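Side-chain contacts in phage-like element PBSX protein XepA (Bacillus subtilis, PDB 6IA5), which is of unknown function, forms a pentamer and, although encoded in a prophage lytic cassette, does not seem to be involved in host cell lysis: residues F8-D11 / K15-A18; V65-V70 / R117-R122. All coordinates share one frame; numbering follows the deposited sequence.

Interaction 1: F8-D11 / K15-A18; sequences FPLD and KAGA
Asp11 and Lys15 close a short loop in the N-terminal arm with two hydrogen bonds. The backbone N of Asp11 donates to Lys15 O at 2.8 Å. In return the backbone N of Lys15 donates to Asp11 OD1, also at 2.8 Å, and reaches that oxygen from above the carboxylate plane. The carboxylate can curl back onto the chain because Asp11 CG sits between its own backbone N and carbonyl carbon (chi1 83°). OD1 also takes a weak bond from Ala13 N within the loop. Further along, Gly17 N donates to Pro9 O at 3.3 Å, nearly in line with the carbonyl bond. Between these bonds Leu10 and Ala16 form a single antiparallel bridge, as a non-hydrogen-bonded pair, and Ala16 CA makes a CH...O contact with Pro9 O.

Two waters add to the polar links. One donates to both Pro9 O and Lys15 O. The other joins Asp11 OD2 to Lys15 NZ, two atoms that stay 5.0 Å apart although the two side chains run side by side.

The apolar contacts are few. Leu10 CD2 touches Ala16 CB at 3.7 Å. Phe8 places CE1 3.7 Å from Ala18 CB. Separately, Phe8 CB lies against the polar Gly17 O.

Neighbouring subunits use the same residues. Asp11 OD2 accepts a hydrogen bond from Phe8 N of the second subunit, and Phe8 N gives the same bond to Asp11 of the third, where Phe29 also meets the Phe8 ring edge-to-face. The two oxygens of Asp11 thus have separate tasks: OD1 holds the loop, while OD2 takes a subunit contact and a water. This division probably keeps the carboxylate ionised and couples the shape of the arm to pentamer assembly.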
loop_
_atom_site.group_PDB
_atom_site.type_symbol
_atom_site.label_atom_id
_atom_site.label_comp_id
_atom_site.label_asym_id
_atom_site.label_seq_id
_atom_site.Cartn_x
_atom_site.Cartn_y
_atom_site.Cartn_z
ATOM N N PHE E 8 -18.936 -27.235 -32.046
ATOM C CA PHE E 8 -19.297 -27.476 -30.661
ATOM C C PHE E 8 -19.173 -28.964 -30.344
ATOM O O PHE E 8 -19.646 -29.792 -31.109
ATOM C CB PHE E 8 -20.704 -26.962 -30.377
ATOM C CG PHE E 8 -20.841 -25.463 -30.500
ATOM C CD1 PHE E 8 -19.849 -24.596 -30.031
ATOM C CD2 PHE E 8 -21.999 -24.921 -31.026
ATOM C CE1 PHE E 8 -20.010 -23.223 -30.129
ATOM C CE2 PHE E 8 -22.155 -23.543 -31.134
ATOM C CZ PHE E 8 -21.151 -22.695 -30.698
ATOM N N PRO E 9 -18.544 -29.353 -29.213
ATOM C CA PRO E 9 -18.533 -30.764 -28.805
ATOM C C PRO E 9 -19.945 -31.181 -28.391
ATOM O O PRO E 9 -20.805 -30.328 -28.142
ATOM C CB PRO E 9 -17.594 -30.785 -27.580
ATOM C CG PRO E 9 -17.718 -29.356 -27.037
ATOM C CD PRO E 9 -17.838 -28.465 -28.262
ATOM N N LEU E 10 -20.176 -32.497 -28.327
ATOM C CA LEU E 10 -21.463 -33.053 -27.925
ATOM C C LEU E 10 -21.256 -33.716 -26.569
ATOM O O LEU E 10 -20.194 -34.277 -26.337
ATOM C CB LEU E 10 -21.897 -34.115 -28.955
ATOM C CG LEU E 10 -22.000 -33.688 -30.420
ATOM C CD1 LEU E 10 -22.465 -34.857 -31.283
ATOM C CD2 LEU E 10 -22.953 -32.523 -30.600
ATOM N N ASP E 11 -22.269 -33.660 -25.697
ATOM C CA ASP E 11 -22.194 -34.394 -24.445
ATOM C C ASP E 11 -22.503 -35.875 -24.698
ATOM O O ASP E 11 -22.687 -36.295 -25.841
ATOM C CB ASP E 11 -23.080 -33.760 -23.363
ATOM C CG ASP E 11 -24.544 -34.158 -23.424
ATOM O OD1 ASP E 11 -24.986 -34.642 -24.500
ATOM O OD2 ASP E 11 -25.245 -33.969 -22.394
ATOM N N LYS E 15 -25.881 -33.942 -27.005
ATOM C CA LYS E 15 -26.281 -32.536 -27.007
ATOM C C LYS E 15 -25.072 -31.612 -27.177
ATOM O O LYS E 15 -24.083 -31.718 -26.448
ATOM C CB LYS E 15 -27.067 -32.200 -25.735
ATOM C CG LYS E 15 -28.368 -32.982 -25.597
ATOM C CD LYS E 15 -29.541 -32.265 -24.984
ATOM C CE LYS E 15 -30.626 -33.243 -24.576
ATOM N NZ LYS E 15 -30.077 -34.213 -23.601
ATOM N N ALA E 16 -25.152 -30.726 -28.183
ATOM C CA ALA E 16 -24.112 -29.750 -28.486
ATOM C C ALA E 16 -24.151 -28.646 -27.428
ATOM O O ALA E 16 -25.216 -28.309 -26.918
ATOM C CB ALA E 16 -24.318 -29.162 -29.863
ATOM N N GLY E 17 -22.981 -28.090 -27.100
ATOM C CA GLY E 17 -22.888 -26.970 -26.170
ATOM C C GLY E 17 -21.589 -26.206 -26.439
ATOM O O GLY E 17 -20.614 -26.797 -26.926
ATOM N N ALA E 18 -21.588 -24.898 -26.117
ATOM C CA ALA E 18 -20.386 -24.101 -26.293
ATOM C C ALA E 18 -19.461 -24.267 -25.085
ATOM O O ALA E 18 -19.196 -23.303 -24.370
ATOM C CB ALA E 18 -20.756 -22.658 -26.554
HETATM O O HOH W 1 -21.576 -30.330 -25.564
HETATM O O HOH W 2 -27.774 -34.161 -21.542
#

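Interaction 2: V65-V70 / R117-R122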
loop_
_atom_site.group_PDB
_atom_site.type_symbol
_atom_site.label_atom_id
_atom_site.label_comp_id
_atom_site.label_asym_id
_atom_site.label_seq_id
_atom_site.Cartn_x
_atom_site.Cartn_y
_atom_site.Cartn_z
ATOM N N VAL E 65 -26.452 -1.781 -23.344
ATOM C CA VAL E 65 -25.111 -1.932 -22.809
ATOM C C VAL E 65 -24.526 -0.534 -22.648
ATOM O O VAL E 65 -24.381 0.182 -23.633
ATOM C CB VAL E 65 -24.233 -2.816 -23.712
ATOM C CG1 VAL E 65 -22.808 -2.928 -23.171
ATOM C CG2 VAL E 65 -24.866 -4.182 -23.887
ATOM N N LEU E 66 -24.215 -0.149 -21.406
ATOM C CA LEU E 66 -23.759 1.214 -21.201
ATOM C C LEU E 66 -22.240 1.268 -21.367
ATOM O O LEU E 66 -21.504 0.880 -20.467
ATOM C CB LEU E 66 -24.265 1.787 -19.875
ATOM C CG LEU E 66 -24.431 3.296 -20.026
ATOM C CD1 LEU E 66 -25.806 3.829 -19.757
ATOM C CD2 LEU E 66 -23.214 4.069 -19.552
ATOM N N ILE E 67 -21.788 1.770 -22.525
ATOM C CA ILE E 67 -20.370 1.794 -22.856
ATOM C C ILE E 67 -19.640 2.750 -21.917
ATOM O O ILE E 67 -20.003 3.921 -21.829
ATOM C CB ILE E 67 -20.131 2.157 -24.340
ATOM C CG1 ILE E 67 -20.891 1.233 -25.305
ATOM C CG2 ILE E 67 -18.646 2.168 -24.646
ATOM C CD1 ILE E 67 -20.678 -0.251 -25.039
ATOM N N SER E 68 -18.586 2.248 -21.244
ATOM C CA SER E 68 -17.809 3.053 -20.306
ATOM C C SER E 68 -16.433 3.426 -20.870
ATOM O O SER E 68 -15.831 4.394 -20.412
ATOM C CB SER E 68 -17.673 2.314 -18.991
ATOM O OG SER E 68 -16.941 1.115 -19.231
ATOM N N LYS E 69 -15.914 2.639 -21.824
ATOM C CA LYS E 69 -14.521 2.812 -22.241
ATOM C C LYS E 69 -14.327 2.242 -23.641
ATOM O O LYS E 69 -15.125 1.425 -24.118
ATOM C CB LYS E 69 -13.555 2.091 -21.275
ATOM C CG LYS E 69 -13.764 0.590 -21.140
ATOM C CD LYS E 69 -12.804 -0.057 -20.118
ATOM C CE LYS E 69 -12.955 -1.562 -20.078
ATOM N NZ LYS E 69 -12.141 -2.182 -18.996
ATOM N N VAL E 70 -13.242 2.670 -24.295
ATOM C CA VAL E 70 -13.004 2.290 -25.674
ATOM C C VAL E 70 -11.504 2.159 -25.886
ATOM O O VAL E 70 -10.716 2.841 -25.230
ATOM C CB VAL E 70 -13.653 3.295 -26.663
ATOM C CG1 VAL E 70 -13.036 4.683 -26.601
ATOM C CG2 VAL E 70 -13.632 2.771 -28.102
ATOM N N ARG E 117 -21.508 11.842 -24.334
ATOM C CA ARG E 117 -22.497 10.875 -24.767
ATOM C C ARG E 117 -22.010 10.008 -25.940
ATOM O O ARG E 117 -22.339 8.825 -26.002
ATOM C CB ARG E 117 -23.823 11.574 -25.051
ATOM C CG ARG E 117 -24.897 10.603 -25.512
ATOM C CD ARG E 117 -26.258 11.258 -25.507
ATOM N NE ARG E 117 -27.145 10.284 -26.109
ATOM C CZ ARG E 117 -28.453 10.453 -26.260
ATOM N NH1 ARG E 117 -29.025 11.586 -25.905
ATOM N NH2 ARG E 117 -29.183 9.487 -26.783
ATOM N N TYR E 118 -21.250 10.591 -26.875
ATOM C CA TYR E 118 -20.896 9.936 -28.128
ATOM C C TYR E 118 -19.381 9.825 -28.234
ATOM O O TYR E 118 -18.668 10.735 -27.800
ATOM C CB TYR E 118 -21.393 10.755 -29.331
ATOM C CG TYR E 118 -22.884 10.978 -29.339
ATOM C CD1 TYR E 118 -23.738 10.044 -29.907
ATOM C CD2 TYR E 118 -23.443 12.102 -28.746
ATOM C CE1 TYR E 118 -25.112 10.227 -29.902
ATOM C CE2 TYR E 118 -24.812 12.300 -28.729
ATOM C CZ TYR E 118 -25.642 11.362 -29.321
ATOM O OH TYR E 118 -26.991 11.535 -29.316
ATOM N N TYR E 119 -18.914 8.719 -28.827
ATOM C CA TYR E 119 -17.495 8.519 -29.092
ATOM C C TYR E 119 -17.323 8.187 -30.573
ATOM O O TYR E 119 -18.276 7.736 -31.218
ATOM C CB TYR E 119 -16.898 7.427 -28.184
ATOM C CG TYR E 119 -17.539 6.066 -28.303
ATOM C CD1 TYR E 119 -18.691 5.753 -27.586
ATOM C CD2 TYR E 119 -17.011 5.088 -29.141
ATOM C CE1 TYR E 119 -19.305 4.514 -27.703
ATOM C CE2 TYR E 119 -17.607 3.835 -29.249
ATOM C CZ TYR E 119 -18.756 3.548 -28.530
ATOM O OH TYR E 119 -19.360 2.331 -28.673
ATOM N N ARG E 120 -16.095 8.386 -31.093
ATOM C CA ARG E 120 -15.767 7.920 -32.427
ATOM C C ARG E 120 -14.254 7.814 -32.555
ATOM O O ARG E 120 -13.511 8.436 -31.785
ATOM C CB ARG E 120 -16.274 8.919 -33.490
ATOM C CG ARG E 120 -15.398 10.160 -33.612
ATOM C CD ARG E 120 -15.897 11.088 -34.719
ATOM N NE ARG E 120 -15.045 12.266 -34.806
ATOM C CZ ARG E 120 -15.303 13.320 -35.583
ATOM N NH1 ARG E 120 -16.363 13.314 -36.368
ATOM N NH2 ARG E 120 -14.515 14.383 -35.556
ATOM N N PHE E 121 -13.829 7.004 -33.530
ATOM C CA PHE E 121 -12.466 7.025 -34.017
ATOM C C PHE E 121 -12.439 7.873 -35.286
ATOM O O PHE E 121 -13.357 7.811 -36.105
ATOM C CB PHE E 121 -11.992 5.607 -34.357
ATOM C CG PHE E 121 -11.675 4.731 -33.165
ATOM C CD1 PHE E 121 -11.908 5.170 -31.864
ATOM C CD2 PHE E 121 -11.150 3.462 -33.354
ATOM C CE1 PHE E 121 -11.624 4.348 -30.773
ATOM C CE2 PHE E 121 -10.881 2.640 -32.263
ATOM C CZ PHE E 121 -11.120 3.079 -30.980
ATOM N N ARG E 122 -11.361 8.647 -35.425
ATOM C CA ARG E 122 -11.064 9.370 -36.650
ATOM C C ARG E 122 -9.595 9.111 -36.962
ATOM O O ARG E 122 -8.725 9.367 -36.132
ATOM C CB ARG E 122 -11.406 10.860 -36.487
ATOM C CG ARG E 122 -11.142 11.714 -37.723
ATOM C CD ARG E 122 -11.626 13.157 -37.570
ATOM N NE ARG E 122 -10.981 13.854 -36.460
ATOM C CZ ARG E 122 -9.782 14.441 -36.494
ATOM N NH1 ARG E 122 -9.094 14.513 -37.624
ATOM N NH2 ARG E 122 -9.249 14.935 -35.390
#
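Val70 and Phe121 meet through one methyl group and the far end of a ring. Val70 CG2 lies 3.7 Å from Phe121 CE1 and 3.8 Å from Phe121 CZ. The two side chains slide past each other in opposite directions. The same methyl is 4.2 Å from Tyr119 CD2, and so it bridges two aromatic residues of one strand. The bond from CA to CB of Val70 is directed toward strand 118-125, and CG2, anti to the backbone N, is the methyl that reaches the rings.

Ile67 and Tyr119 form the second apolar pair. They cross at about a right angle. Ile67 CG2 sits 3.9 Å from Tyr119 CE1, and Ile67 CG1 comes equally close to Tyr119 OH. The Tyr119 ring is swung over its own backbone, with CG between N and the carbonyl carbon (chi1 59°). This brings CE1 and OH to Ile67 and CD2 toward Val70.

No hydrogen bond crosses between the segments, and the backbones stay well apart: the CA atoms of Val70 and Tyr119 are 8.4 Å from each other. All four touching residues are buried. The contact is side-chain packing between one sheet, with the residues leading into it, and the other.

The two antiparallel four-stranded sheets face each other as a beta-sandwich. Strand 69-76 lies between 133-140 and 107-113 in one sheet. Strand 118-125 lies between 53-60 and 80-87 in the other. Val139 packs on both Ile67 and Tyr119, Gln137 on both Val70 and Phe121, and Ile84 of strand 80-87 fills in against Val70 and Phe121.

In the fold
Interaction 1 comes first along the chain, in the N-terminal arm before strand 20-22. Interaction 2 follows, inside the sandwich formed by the sheets that hold strands 69-76 and 118-125. Their centres are 35 Å apart, their nearest atoms about 19 Å, and they share no strand. Both lie on the same side of the chain's centre, away from the C-terminal sheet domain that begins near strand 175-179. Both also touch the third subunit of the pentamer. Interaction 1 does so through its own touching residues and is thus part of the subunit interface. The packing of 65-70 / 117-122 is internal to the sandwich, and flanking residues such as Leu66 and Arg117 make its subunit contacts.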